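Local atomic coordinates of Fe-S binding reductase, putative (Thermus thermophilus, PDB entry 2D4P), a protein that is of unknown function but may be an acyltransferase of the GNAT acetyltransferase type. Residues Phe6-Leu11 and Ala27-Ala32; Thr62-Arg67 and Ala96-Pro101; Arg71-Leu76 and Leu106-Lys111. One frame throughout, in Å; residues are numbered along the deposited sequence.

Contact 1 (Phe6-Leu11 and Ala27-Ala32)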
ATOM      1  N   PHE A   6      -4.616 -10.918   0.080  1.00 21.15           N
ATOM      2  CA  PHE A   6      -5.003 -11.434  -1.212  1.00 20.68           C
ATOM      3  C   PHE A   6      -4.186 -12.697  -1.517  1.00 21.14           C
ATOM      4  O   PHE A   6      -3.108 -12.951  -0.928  1.00 21.45           O
ATOM      5  CB  PHE A   6      -4.897 -10.387  -2.354  1.00 21.42           C
ATOM      6  CG  PHE A   6      -3.588  -9.642  -2.389  1.00 18.42           C
ATOM      7  CD1 PHE A   6      -2.445 -10.257  -2.866  1.00 20.15           C
ATOM      8  CD2 PHE A   6      -3.493  -8.338  -1.905  1.00 20.74           C
ATOM      9  CE1 PHE A   6      -1.238  -9.577  -2.889  1.00 20.10           C
ATOM     10  CE2 PHE A   6      -2.293  -7.647  -1.938  1.00 21.17           C
ATOM     11  CZ  PHE A   6      -1.152  -8.279  -2.412  1.00 22.63           C
ATOM     12  N   THR A   7      -4.749 -13.486  -2.426  1.00 21.72           N
ATOM     13  CA  THR A   7      -4.128 -14.718  -2.957  1.00 22.22           C
ATOM     14  C   THR A   7      -4.094 -14.680  -4.468  1.00 22.49           C
ATOM     15  O   THR A   7      -4.569 -13.730  -5.102  1.00 22.03           O
ATOM     16  CB  THR A   7      -4.879 -15.999  -2.502  1.00 22.39           C
ATOM     17  OG1 THR A   7      -6.153 -16.083  -3.147  1.00 21.45           O
ATOM     18  CG2 THR A   7      -5.188 -15.948  -0.990  1.00 24.44           C
ATOM     19  N   GLU A   8      -3.552 -15.742  -5.056  1.00 23.30           N
ATOM     20  CA  GLU A   8      -3.407 -15.785  -6.514  1.00 24.74           C
ATOM     21  C   GLU A   8      -4.744 -15.679  -7.224  1.00 24.18           C
ATOM     22  O   GLU A   8      -4.818 -15.160  -8.333  1.00 23.96           O
ATOM     23  CB  GLU A   8      -2.632 -17.034  -6.929  1.00 25.49           C
ATOM     24  CG  GLU A   8      -1.177 -16.925  -6.522  1.00 29.96           C
ATOM     25  CD  GLU A   8      -0.357 -18.156  -6.857  1.00 35.04           C
ATOM     26  OE1 GLU A   8      -0.741 -18.885  -7.806  1.00 37.47           O
ATOM     27  OE2 GLU A   8       0.675 -18.374  -6.162  1.00 37.89           O
ATOM     28  N   GLU A   9      -5.798 -16.135  -6.548  1.00 23.30           N
ATOM     29  CA  GLU A   9      -7.156 -16.095  -7.074  1.00 24.45           C
ATOM     30  C   GLU A   9      -7.664 -14.664  -7.275  1.00 23.34           C
ATOM     31  O   GLU A   9      -8.625 -14.441  -8.019  1.00 23.49           O
ATOM     32  CB  GLU A   9      -8.101 -16.866  -6.138  1.00 24.96           C
ATOM     33  CG  GLU A   9      -7.965 -18.392  -6.213  1.00 28.95           C
ATOM     34  CD  GLU A   9      -6.684 -18.971  -5.573  1.00 34.81           C
ATOM     35  OE1 GLU A   9      -6.080 -18.346  -4.657  1.00 35.54           O
ATOM     36  OE2 GLU A   9      -6.267 -20.085  -5.996  1.00 39.43           O
ATOM     37  N   ASP A  10      -7.002 -13.711  -6.617  1.00 22.30           N
ATOM     38  CA  ASP A  10      -7.356 -12.306  -6.664  1.00 21.67           C
ATOM     39  C   ASP A  10      -6.632 -11.501  -7.732  1.00 21.62           C
ATOM     40  O   ASP A  10      -6.776 -10.283  -7.796  1.00 21.25           O
ATOM     41  CB  ASP A  10      -7.023 -11.673  -5.320  1.00 20.85           C
ATOM     42  CG  ASP A  10      -7.885 -12.189  -4.209  1.00 23.23           C
ATOM     43  OD1 ASP A  10      -9.129 -12.270  -4.374  1.00 22.23           O
ATOM     44  OD2 ASP A  10      -7.407 -12.528  -3.121  1.00 22.30           O
ATOM     45  N   LEU A  11      -5.853 -12.161  -8.570  1.00 22.28           N
ATOM     46  CA  LEU A  11      -5.095 -11.436  -9.585  1.00 23.11           C
ATOM     47  C   LEU A  11      -5.981 -10.480 -10.452  1.00 23.04           C
ATOM     48  O   LEU A  11      -5.677  -9.294 -10.583  1.00 22.70           O
ATOM     49  CB  LEU A  11      -4.282 -12.430 -10.425  1.00 23.93           C
ATOM     50  CG  LEU A  11      -3.365 -11.827 -11.485  1.00 25.26           C
ATOM     51  CD1 LEU A  11      -2.323 -10.922 -10.877  1.00 25.06           C
ATOM     52  CD2 LEU A  11      -2.733 -12.960 -12.287  1.00 28.08           C
ATOM     53  N   ALA A  27       4.505 -10.383  -8.890  1.00 22.16           N
ATOM     54  CA  ALA A  27       4.361  -9.296  -7.924  1.00 22.04           C
ATOM     55  C   ALA A  27       3.312  -9.640  -6.864  1.00 21.47           C
ATOM     56  O   ALA A  27       3.561  -9.470  -5.688  1.00 21.90           O
ATOM     57  CB  ALA A  27       4.009  -7.995  -8.620  1.00 21.84           C
ATOM     58  N   LEU A  28       2.182 -10.185  -7.290  1.00 21.49           N
ATOM     59  CA  LEU A  28       1.134 -10.590  -6.361  1.00 21.43           C
ATOM     60  C   LEU A  28       1.689 -11.595  -5.349  1.00 21.94           C
ATOM     61  O   LEU A  28       1.509 -11.433  -4.145  1.00 20.82           O
ATOM     62  CB  LEU A  28      -0.053 -11.199  -7.127  1.00 21.50           C
ATOM     63  CG  LEU A  28      -1.268 -11.664  -6.295  1.00 22.81           C
ATOM     64  CD1 LEU A  28      -2.510 -11.746  -7.183  1.00 24.55           C
ATOM     65  CD2 LEU A  28      -1.048 -13.021  -5.647  1.00 22.77           C
ATOM     66  N   ARG A  29       2.411 -12.604  -5.839  1.00 22.21           N
ATOM     67  CA  ARG A  29       2.971 -13.645  -4.980  1.00 23.51           C
ATOM     68  C   ARG A  29       3.953 -13.101  -3.938  1.00 22.69           C
ATOM     69  O   ARG A  29       3.894 -13.463  -2.757  1.00 23.27           O
ATOM     70  CB  ARG A  29       3.653 -14.724  -5.825  1.00 24.39           C
ATOM     71  CG  ARG A  29       2.697 -15.704  -6.458  1.00 27.16           C
ATOM     72  CD  ARG A  29       3.366 -16.612  -7.482  1.00 31.17           C
ATOM     73  NE  ARG A  29       2.413 -17.566  -8.036  1.00 34.55           N
ATOM     74  CZ  ARG A  29       2.707 -18.465  -8.978  1.00 36.35           C
ATOM     75  NH1 ARG A  29       3.919 -18.515  -9.507  1.00 37.36           N
ATOM     76  NH2 ARG A  29       1.773 -19.301  -9.407  1.00 37.06           N
ATOM     77  N   PHE A  30       4.834 -12.222  -4.378  1.00 23.13           N
ATOM     78  CA  PHE A  30       5.786 -11.572  -3.503  1.00 22.87           C
ATOM     79  C   PHE A  30       5.099 -10.737  -2.430  1.00 21.55           C
ATOM     80  O   PHE A  30       5.403 -10.851  -1.239  1.00 21.98           O
ATOM     81  CB  PHE A  30       6.696 -10.689  -4.327  1.00 22.67           C
ATOM     82  CG  PHE A  30       7.631  -9.867  -3.509  1.00 23.21           C
ATOM     83  CD1 PHE A  30       7.333  -8.542  -3.183  1.00 22.14           C
ATOM     84  CD2 PHE A  30       8.821 -10.412  -3.061  1.00 27.05           C
ATOM     85  CE1 PHE A  30       8.218  -7.779  -2.434  1.00 24.74           C
ATOM     86  CE2 PHE A  30       9.721  -9.627  -2.303  1.00 28.18           C
ATOM     87  CZ  PHE A  30       9.396  -8.322  -1.989  1.00 25.44           C
ATOM     88  N   PHE A  31       4.167  -9.890  -2.840  1.00 21.14           N
ATOM     89  CA  PHE A  31       3.464  -9.042  -1.878  1.00 20.40           C
ATOM     90  C   PHE A  31       2.530  -9.829  -0.954  1.00 21.57           C
ATOM     91  O   PHE A  31       2.350  -9.470   0.201  1.00 20.78           O
ATOM     92  CB  PHE A  31       2.789  -7.842  -2.558  1.00 19.90           C
ATOM     93  CG  PHE A  31       3.787  -6.787  -2.997  1.00 20.80           C
ATOM     94  CD1 PHE A  31       4.474  -6.011  -2.045  1.00 20.40           C
ATOM     95  CD2 PHE A  31       4.068  -6.573  -4.336  1.00 19.91           C
ATOM     96  CE1 PHE A  31       5.388  -5.077  -2.439  1.00 21.14           C
ATOM     97  CE2 PHE A  31       5.018  -5.625  -4.732  1.00 22.14           C
ATOM     98  CZ  PHE A  31       5.687  -4.884  -3.784  1.00 22.06           C
ATOM     99  N   ALA A  32       1.956 -10.936  -1.443  1.00 21.79           N
ATOM    100  CA  ALA A  32       1.167 -11.810  -0.574  1.00 22.48           C
ATOM    101  C   ALA A  32       2.031 -12.377   0.555  1.00 22.64           C
ATOM    102  O   ALA A  32       1.523 -12.598   1.644  1.00 23.41           O
ATOM    103  CB  ALA A  32       0.526 -12.958  -1.364  1.00 22.52           C
TER
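L28, on helix 25-34, drives its forked end in among T7, E8 and L11 of the loop that follows strand 2-4, and most of the buried part of the contact is built round it. Its CG stands anti to the backbone N (chi1 -179°), which extends the chain on toward the loop. L28 CD1 comes to 3.5 Å from the carbonyl oxygen T7 O and equally near L11 CA, while L28 CD2 rests on the backbone of E8, 3.7 Å from E8 CA. A branched leucine suits this place because one methyl can reach L11 while the other covers the start of the 3-10 turn 8-10.

On the strand 2-4 side, F6 and L28 run alongside one another in antiparallel fashion, with F6 CD1 3.9 Å from L28 CG. The ring points its edge at the helix: F6 CE1 lies 3.5 Å from L28 O, near the ring plane, and CZ reaches F31 CB. Alanine is small enough to let the helix come close, and A32 CB lies 3.7 Å from F6 O. F6 and F31 both continue onto L51 of strand 45-56, which ties this packing to the sheet.

The outer side is polar and exposed. There the extended chains of E8 and R29 meet in a two-pronged salt bridge, with carboxylate and guanidinium planes turned 49° apart. R29 NH2 gives E8 OE1 a fairly straight bond of 3.0 Å from above the carboxylate plane. The second prong, R29 NE to E8 OE2, is shorter at 2.7 Å but bent, and therefore weak.

The chemistry thus divides by depth: inside, apolar groups pack on loop backbone, with one helix carbonyl at the ring edge, and opposite charges join the same two elements at the solvent edge.

Contact 2 (Thr62-Arg67 and Ala96-Pro101)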
ATOM      1  N   THR A  62      11.454  -0.488   8.557  1.00 20.37           N
ATOM      2  CA  THR A  62      10.385   0.330   8.034  1.00 20.87           C
ATOM      3  C   THR A  62       9.518  -0.511   7.117  1.00 21.48           C
ATOM      4  O   THR A  62      10.048  -1.353   6.379  1.00 22.91           O
ATOM      5  CB  THR A  62      10.981   1.495   7.190  1.00 21.18           C
ATOM      6  OG1 THR A  62      11.726   2.386   8.051  1.00 23.90           O
ATOM      7  CG2 THR A  62       9.883   2.331   6.585  1.00 21.54           C
ATOM      8  N   VAL A  63       8.198  -0.300   7.161  1.00 20.03           N
ATOM      9  CA  VAL A  63       7.329  -0.848   6.148  1.00 20.69           C
ATOM     10  C   VAL A  63       7.079   0.234   5.111  1.00 20.26           C
ATOM     11  O   VAL A  63       6.572   1.299   5.425  1.00 20.43           O
ATOM     12  CB  VAL A  63       6.018  -1.412   6.760  1.00 20.98           C
ATOM     13  CG1 VAL A  63       4.954  -1.570   5.640  1.00 21.80           C
ATOM     14  CG2 VAL A  63       6.307  -2.754   7.414  1.00 21.60           C
ATOM     15  N   LEU A  64       7.513  -0.022   3.873  1.00 20.71           N
ATOM     16  CA  LEU A  64       7.270   0.870   2.766  1.00 21.43           C
ATOM     17  C   LEU A  64       6.081   0.405   1.948  1.00 21.24           C
ATOM     18  O   LEU A  64       6.006  -0.758   1.519  1.00 21.87           O
ATOM     19  CB  LEU A  64       8.504   0.910   1.873  1.00 22.67           C
ATOM     20  CG  LEU A  64       8.509   1.933   0.750  1.00 27.75           C
ATOM     21  CD1 LEU A  64       8.352   3.397   1.229  1.00 32.25           C
ATOM     22  CD2 LEU A  64       9.828   1.746  -0.046  1.00 34.85           C
ATOM     23  N   VAL A  65       5.138   1.312   1.761  1.00 21.01           N
ATOM     24  CA  VAL A  65       4.000   1.067   0.879  1.00 21.49           C
ATOM     25  C   VAL A  65       4.447   1.478  -0.530  1.00 21.61           C
ATOM     26  O   VAL A  65       4.503   2.658  -0.871  1.00 24.01           O
ATOM     27  CB  VAL A  65       2.741   1.858   1.304  1.00 21.50           C
ATOM     28  CG1 VAL A  65       1.580   1.483   0.398  1.00 23.35           C
ATOM     29  CG2 VAL A  65       2.374   1.631   2.761  1.00 22.43           C
ATOM     30  N   THR A  66       4.759   0.478  -1.311  1.00 23.24           N
ATOM     31  CA  THR A  66       5.238   0.587  -2.647  1.00 24.68           C
ATOM     32  C   THR A  66       4.179   1.116  -3.572  1.00 23.79           C
ATOM     33  O   THR A  66       4.453   1.885  -4.509  1.00 24.47           O
ATOM     34  CB  THR A  66       5.718  -0.872  -3.056  1.00 25.07           C
ATOM     35  OG1 THR A  66       6.695  -1.303  -2.070  1.00 32.10           O
ATOM     36  CG2 THR A  66       6.400  -0.826  -4.309  1.00 29.95           C
ATOM     37  N   ARG A  67       2.943   0.677  -3.334  1.00 21.90           N
ATOM     38  CA  ARG A  67       1.819   1.078  -4.133  1.00 22.05           C
ATOM     39  C   ARG A  67       0.527   1.013  -3.354  1.00 21.91           C
ATOM     40  O   ARG A  67       0.279   0.030  -2.657  1.00 20.97           O
ATOM     41  CB  ARG A  67       1.688   0.172  -5.362  1.00 22.19           C
ATOM     42  CG  ARG A  67       0.653   0.677  -6.319  1.00 24.04           C
ATOM     43  CD  ARG A  67       0.732   0.023  -7.646  1.00 25.41           C
ATOM     44  NE  ARG A  67      -0.271   0.572  -8.552  1.00 25.06           N
ATOM     45  CZ  ARG A  67      -0.544   0.023  -9.717  1.00 23.76           C
ATOM     46  NH1 ARG A  67       0.107  -1.077 -10.084  1.00 24.30           N
ATOM     47  NH2 ARG A  67      -1.489   0.551 -10.493  1.00 22.57           N
ATOM     48  N   ALA A  96       6.100   4.159   5.731  1.00 21.14           N
ATOM     49  CA  ALA A  96       6.381   5.251   4.799  1.00 21.87           C
ATOM     50  C   ALA A  96       5.783   4.983   3.437  1.00 22.52           C
ATOM     51  O   ALA A  96       5.592   3.822   3.041  1.00 21.40           O
ATOM     52  CB  ALA A  96       7.915   5.455   4.662  1.00 21.93           C
ATOM     53  N   LEU A  97       5.521   6.069   2.702  1.00 23.07           N
ATOM     54  CA  LEU A  97       4.900   5.990   1.388  1.00 24.03           C
ATOM     55  C   LEU A  97       5.428   7.180   0.581  1.00 24.05           C
ATOM     56  O   LEU A  97       5.598   8.272   1.126  1.00 23.40           O
ATOM     57  CB  LEU A  97       3.378   6.104   1.572  1.00 25.09           C
ATOM     58  CG  LEU A  97       2.403   5.942   0.419  1.00 30.29           C
ATOM     59  CD1 LEU A  97       1.109   5.371   0.915  1.00 28.90           C
ATOM     60  CD2 LEU A  97       2.163   7.279  -0.240  1.00 33.38           C
ATOM     61  N   HIS A  98       5.679   6.972  -0.710  1.00 24.58           N
ATOM     62  CA  HIS A  98       6.018   8.071  -1.625  1.00 26.78           C
ATOM     63  C   HIS A  98       4.730   8.560  -2.325  1.00 28.07           C
ATOM     64  O   HIS A  98       4.147   7.860  -3.152  1.00 31.11           O
ATOM     65  CB  HIS A  98       7.094   7.633  -2.635  1.00 27.07           C
ATOM     66  CG  HIS A  98       8.355   7.111  -2.001  1.00 29.21           C
ATOM     67  ND1 HIS A  98       9.211   6.246  -2.653  1.00 34.56           N
ATOM     68  CD2 HIS A  98       8.931   7.367  -0.800  1.00 32.90           C
ATOM     69  CE1 HIS A  98      10.235   5.958  -1.862  1.00 35.90           C
ATOM     70  NE2 HIS A  98      10.091   6.622  -0.732  1.00 34.65           N
ATOM     71  N   LEU A  99       4.261   9.730  -1.943  1.00 27.57           N
ATOM     72  CA  LEU A  99       2.973  10.264  -2.339  1.00 28.53           C
ATOM     73  C   LEU A  99       3.074  11.206  -3.583  1.00 27.85           C
ATOM     74  O   LEU A  99       3.873  12.118  -3.616  1.00 27.86           O
ATOM     75  CB  LEU A  99       2.371  11.009  -1.134  1.00 28.43           C
ATOM     76  CG  LEU A  99       1.172  11.942  -1.354  1.00 30.45           C
ATOM     77  CD1 LEU A  99      -0.093  11.161  -1.734  1.00 31.48           C
ATOM     78  CD2 LEU A  99       0.927  12.857  -0.147  1.00 31.33           C
ATOM     79  N   ASP A 100       2.264  10.953  -4.600  1.00 27.57           N
ATOM     80  CA  ASP A 100       2.003  11.966  -5.642  1.00 27.67           C
ATOM     81  C   ASP A 100       0.997  12.919  -5.034  1.00 27.25           C
ATOM     82  O   ASP A 100      -0.118  12.521  -4.737  1.00 27.06           O
ATOM     83  CB  ASP A 100       1.433  11.275  -6.867  1.00 28.17           C
ATOM     84  CG  ASP A 100       0.963  12.226  -7.933  1.00 30.02           C
ATOM     85  OD1 ASP A 100       1.072  13.469  -7.800  1.00 27.99           O
ATOM     86  OD2 ASP A 100       0.433  11.765  -8.959  1.00 34.93           O
ATOM     87  N   PRO A 101       1.368  14.175  -4.808  1.00 28.13           N
ATOM     88  CA  PRO A 101       0.462  15.117  -4.131  1.00 28.76           C
ATOM     89  C   PRO A 101      -0.780  15.550  -4.933  1.00 28.64           C
ATOM     90  O   PRO A 101      -1.660  16.203  -4.380  1.00 29.30           O
ATOM     91  CB  PRO A 101       1.372  16.316  -3.825  1.00 29.28           C
ATOM     92  CG  PRO A 101       2.420  16.267  -4.865  1.00 29.42           C
ATOM     93  CD  PRO A 101       2.653  14.804  -5.175  1.00 28.21           C
TER
HETATM   94  O   HOH W   1       5.295   4.594  -2.196  1.00 37.66           O
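V65 O and H98 N, candidates for the next direct link between the strands, are joined instead through a water. The water donates to V65 O at 2.5 Å and accepts from H98 N at 2.8 Å, where the two chains part. Just before it, strands 61-70 and 94-97 are paired in parallel: A96 N gives a bond of 2.9 Å to V63 O, and A96 O takes one of equal length from V65 N. Both are nearly straight, so A96 is held through its N-H and its carbonyl by the residues flanking L64.

L64 and A96 share one face of the sheet. A trans chi1 (-172°) lets L64 bring CD1 to the edge of the neighbouring strand, over A96, 3.3 Å from A96 O and 4.0 Å from A96 CB. The same methyl lies over one face of the H98 imidazole, offset toward its rim and 4.2 Å from NE2. Alanine's small side chain leaves room for the leucine to lean over it, and T62 CG2 touches the alanine methyl.

On the other face V65 and L97 cross at a slant, V65 CB lying 3.9 Å from L97 CD1. Both are branched aliphatic residues, apt for the side covered by helix 104-112, where L97 meets L106. The two strands with helix 73-89 between them form a beta-alpha-beta unit, and parting of neighbouring parallel strands is a hallmark of the GNAT fold, where the opening commonly receives the acyl-CoA cofactor, as it may here. T66 and R67 form a classic beta bulge opposite L51, a known GNAT feature of this strand.

Chemically, backbone bonds fix the paired end, whereas at the diverging end a solvent molecule satisfies the separated polar groups.

Contact 3 (Arg71-Leu76 and Leu106-Lys111)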
ATOM      1  N   ARG A  71     -10.613   3.378  -4.601  1.00 24.01           N
ATOM      2  CA  ARG A  71     -11.728   4.034  -5.267  1.00 24.21           C
ATOM      3  C   ARG A  71     -12.425   5.082  -4.410  1.00 23.44           C
ATOM      4  O   ARG A  71     -13.324   5.810  -4.898  1.00 21.60           O
ATOM      5  CB  ARG A  71     -12.719   2.977  -5.687  1.00 25.46           C
ATOM      6  CG  ARG A  71     -12.278   2.220  -6.908  1.00 28.70           C
ATOM      7  CD  ARG A  71     -13.450   1.819  -7.787  1.00 36.74           C
ATOM      8  NE  ARG A  71     -13.402   0.398  -8.090  1.00 42.04           N
ATOM      9  CZ  ARG A  71     -14.433  -0.324  -8.512  1.00 44.93           C
ATOM     10  NH1 ARG A  71     -15.626   0.245  -8.711  1.00 46.71           N
ATOM     11  NH2 ARG A  71     -14.252  -1.622  -8.748  1.00 45.98           N
ATOM     12  N   SER A  72     -12.028   5.161  -3.144  1.00 21.52           N
ATOM     13  CA  SER A  72     -12.594   6.120  -2.217  1.00 21.90           C
ATOM     14  C   SER A  72     -11.627   6.399  -1.079  1.00 22.23           C
ATOM     15  O   SER A  72     -10.745   5.602  -0.801  1.00 20.93           O
ATOM     16  CB  SER A  72     -13.903   5.570  -1.649  1.00 21.68           C
ATOM     17  OG  SER A  72     -13.672   4.443  -0.813  1.00 21.57           O
ATOM     18  N   VAL A  73     -11.827   7.520  -0.406  1.00 22.51           N
ATOM     19  CA  VAL A  73     -11.102   7.785   0.842  1.00 23.14           C
ATOM     20  C   VAL A  73     -11.275   6.631   1.842  1.00 22.94           C
ATOM     21  O   VAL A  73     -10.297   6.183   2.455  1.00 22.77           O
ATOM     22  CB  VAL A  73     -11.506   9.117   1.461  1.00 23.19           C
ATOM     23  CG1 VAL A  73     -10.947   9.252   2.881  1.00 22.92           C
ATOM     24  CG2 VAL A  73     -11.047  10.278   0.579  1.00 23.06           C
ATOM     25  N   GLU A  74     -12.499   6.124   1.967  1.00 22.77           N
ATOM     26  CA  GLU A  74     -12.767   5.021   2.863  1.00 22.32           C
ATOM     27  C   GLU A  74     -11.876   3.806   2.548  1.00 21.23           C
ATOM     28  O   GLU A  74     -11.285   3.224   3.447  1.00 20.93           O
ATOM     29  CB  GLU A  74     -14.263   4.646   2.854  1.00 23.29           C
ATOM     30  CG  GLU A  74     -14.591   3.511   3.802  1.00 23.83           C
ATOM     31  CD  GLU A  74     -16.016   3.000   3.713  1.00 26.05           C
ATOM     32  OE1 GLU A  74     -16.803   3.539   2.908  1.00 27.62           O
ATOM     33  OE2 GLU A  74     -16.336   2.027   4.449  1.00 26.02           O
ATOM     34  N   ALA A  75     -11.770   3.422   1.280  1.00 20.49           N
ATOM     35  CA  ALA A  75     -10.924   2.285   0.904  1.00 20.20           C
ATOM     36  C   ALA A  75      -9.448   2.571   1.252  1.00 20.46           C
ATOM     37  O   ALA A  75      -8.733   1.743   1.828  1.00 20.43           O
ATOM     38  CB  ALA A  75     -11.093   1.979  -0.560  1.00 20.01           C
ATOM     39  N   LEU A  76      -8.990   3.761   0.916  1.00 19.94           N
ATOM     40  CA  LEU A  76      -7.595   4.121   1.147  1.00 20.71           C
ATOM     41  C   LEU A  76      -7.274   4.124   2.635  1.00 19.93           C
ATOM     42  O   LEU A  76      -6.230   3.631   3.048  1.00 19.11           O
ATOM     43  CB  LEU A  76      -7.307   5.482   0.513  1.00 20.55           C
ATOM     44  CG  LEU A  76      -7.324   5.469  -1.014  1.00 21.43           C
ATOM     45  CD1 LEU A  76      -7.308   6.936  -1.549  1.00 22.73           C
ATOM     46  CD2 LEU A  76      -6.182   4.667  -1.604  1.00 20.49           C
ATOM     47  N   LEU A 106      -5.905  10.229  -1.492  1.00 22.45           N
ATOM     48  CA  LEU A 106      -4.840   9.599  -0.713  1.00 22.65           C
ATOM     49  C   LEU A 106      -4.268  10.552   0.346  1.00 23.23           C
ATOM     50  O   LEU A 106      -4.035  10.165   1.503  1.00 22.75           O
ATOM     51  CB  LEU A 106      -3.750   9.073  -1.633  1.00 22.67           C
ATOM     52  CG  LEU A 106      -2.544   8.414  -0.944  1.00 22.84           C
ATOM     53  CD1 LEU A 106      -3.000   7.261  -0.094  1.00 22.54           C
ATOM     54  CD2 LEU A 106      -1.548   7.943  -1.971  1.00 23.12           C
ATOM     55  N   GLU A 107      -4.096  11.801  -0.026  1.00 23.42           N
ATOM     56  CA  GLU A 107      -3.607  12.805   0.913  1.00 25.25           C
ATOM     57  C   GLU A 107      -4.560  12.931   2.096  1.00 24.60           C
ATOM     58  O   GLU A 107      -4.148  12.962   3.257  1.00 24.61           O
ATOM     59  CB  GLU A 107      -3.485  14.141   0.187  1.00 25.82           C
ATOM     60  CG  GLU A 107      -2.582  15.170   0.847  1.00 31.51           C
ATOM     61  CD  GLU A 107      -2.232  16.297  -0.121  1.00 35.00           C
ATOM     62  OE1 GLU A 107      -3.149  17.069  -0.464  1.00 38.01           O
ATOM     63  OE2 GLU A 107      -1.051  16.350  -0.576  1.00 40.69           O
ATOM     64  N   GLU A 108      -5.856  12.968   1.793  1.00 23.71           N
ATOM     65  CA  GLU A 108      -6.870  13.002   2.824  1.00 23.54           C
ATOM     66  C   GLU A 108      -6.798  11.767   3.730  1.00 22.92           C
ATOM     67  O   GLU A 108      -6.875  11.889   4.938  1.00 22.77           O
ATOM     68  CB  GLU A 108      -8.279  13.114   2.224  1.00 23.97           C
ATOM     69  CG  GLU A 108      -9.380  13.029   3.287  1.00 26.02           C
ATOM     70  CD  GLU A 108     -10.775  13.335   2.751  1.00 30.68           C
ATOM     71  OE1 GLU A 108     -10.878  13.989   1.676  1.00 31.47           O
ATOM     72  OE2 GLU A 108     -11.745  12.920   3.429  1.00 30.59           O
ATOM     73  N   ALA A 109      -6.650  10.591   3.131  1.00 22.61           N
ATOM     74  CA  ALA A 109      -6.618   9.336   3.899  1.00 22.31           C
ATOM     75  C   ALA A 109      -5.371   9.252   4.811  1.00 22.42           C
ATOM     76  O   ALA A 109      -5.449   8.821   5.963  1.00 21.16           O
ATOM     77  CB  ALA A 109      -6.665   8.145   2.948  1.00 23.31           C
ATOM     78  N   LEU A 110      -4.231   9.687   4.267  1.00 23.29           N
ATOM     79  CA  LEU A 110      -2.977   9.714   5.017  1.00 23.52           C
ATOM     80  C   LEU A 110      -3.083  10.592   6.254  1.00 24.51           C
ATOM     81  O   LEU A 110      -2.675  10.207   7.335  1.00 23.98           O
ATOM     82  CB  LEU A 110      -1.845  10.197   4.123  1.00 23.44           C
ATOM     83  CG  LEU A 110      -1.344   9.165   3.104  1.00 22.09           C
ATOM     84  CD1 LEU A 110      -0.521   9.790   1.983  1.00 24.61           C
ATOM     85  CD2 LEU A 110      -0.543   8.053   3.786  1.00 23.14           C
ATOM     86  N   LYS A 111      -3.624  11.798   6.094  1.00 25.41           N
ATOM     87  CA  LYS A 111      -3.796  12.681   7.239  1.00 25.53           C
ATOM     88  C   LYS A 111      -4.745  12.066   8.267  1.00 25.15           C
ATOM     89  O   LYS A 111      -4.495  12.121   9.476  1.00 23.10           O
ATOM     90  CB  LYS A 111      -4.275  14.055   6.752  1.00 26.87           C
ATOM     91  CG  LYS A 111      -4.402  15.082   7.854  1.00 30.74           C
ATOM     92  CD  LYS A 111      -4.475  16.496   7.317  1.00 35.41           C
ATOM     93  CE  LYS A 111      -4.794  17.488   8.423  1.00 36.78           C
ATOM     94  NZ  LYS A 111      -5.191  18.828   7.841  1.00 39.75           N
TER
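L106 and L76 meet in the first turn of helix 104-112, where a leucine methyl is pressed against backbone. L76 CD1 comes to 3.6 Å from L106 N and lies 4.2 Å from L106 CB, so the helix is touched at its main chain and the root of the side chain. The rest of L106, swung opposite its own amide nitrogen by a chi1 of 178°, leads away toward L99 and the sheet. One leucine can therefore serve two neighbours, its CB turned to helix 73-89 and its branched end to the interior.

E108 follows on the exposed rim. Its extended chain runs nearly perpendicular to V73, and the carboxylate lies against both valine methyls, with E108 CD 3.8 Å from V73 CG2. This is van der Waals contact, made at a rim where a glutamate can still be hydrated.

Helix 73-89 is the connecting helix of the beta-alpha-beta unit between strands 61-70 and 94-97, and helix 104-112 packs beside its first two turns. The first begins at S72, the N-cap, whose OG accepts from A75 N at 3.0 Å; serine is apt here because its short hydroxyl can reach forward to an amide that has no preceding turn of helix to bond to.

A109 then brings the backbones nearest, its CA 5.6 Å from V73 CA. A109 CB lies 3.7 Å from L76 CB and 4.2 Å from V73 O, a spacing that a small residue permits. Farther along helix 73-89, L80 also touches both A109 and L110.

Contacts 2 and 3 concern the same half of the fold: contact 2 pairs the two strands of the beta-alpha-beta unit, and contact 3 packs helix 104-112 on the helix between them. They touch through L99 and L106. Contact 1 joins the loop after strand 2-4 to helix 25-34, sharing no element with the others; it lies about 22 Å from contact 3, centre to centre, yet F31 reaches T66 of contact 2. Contact 2 is the most central and relies on backbone hydrogen bonding and water; contact 3 is mostly buried, without hydrogen bonds between its segments; contact 1, farthest from the centre, adds a salt bridge to its apolar interior.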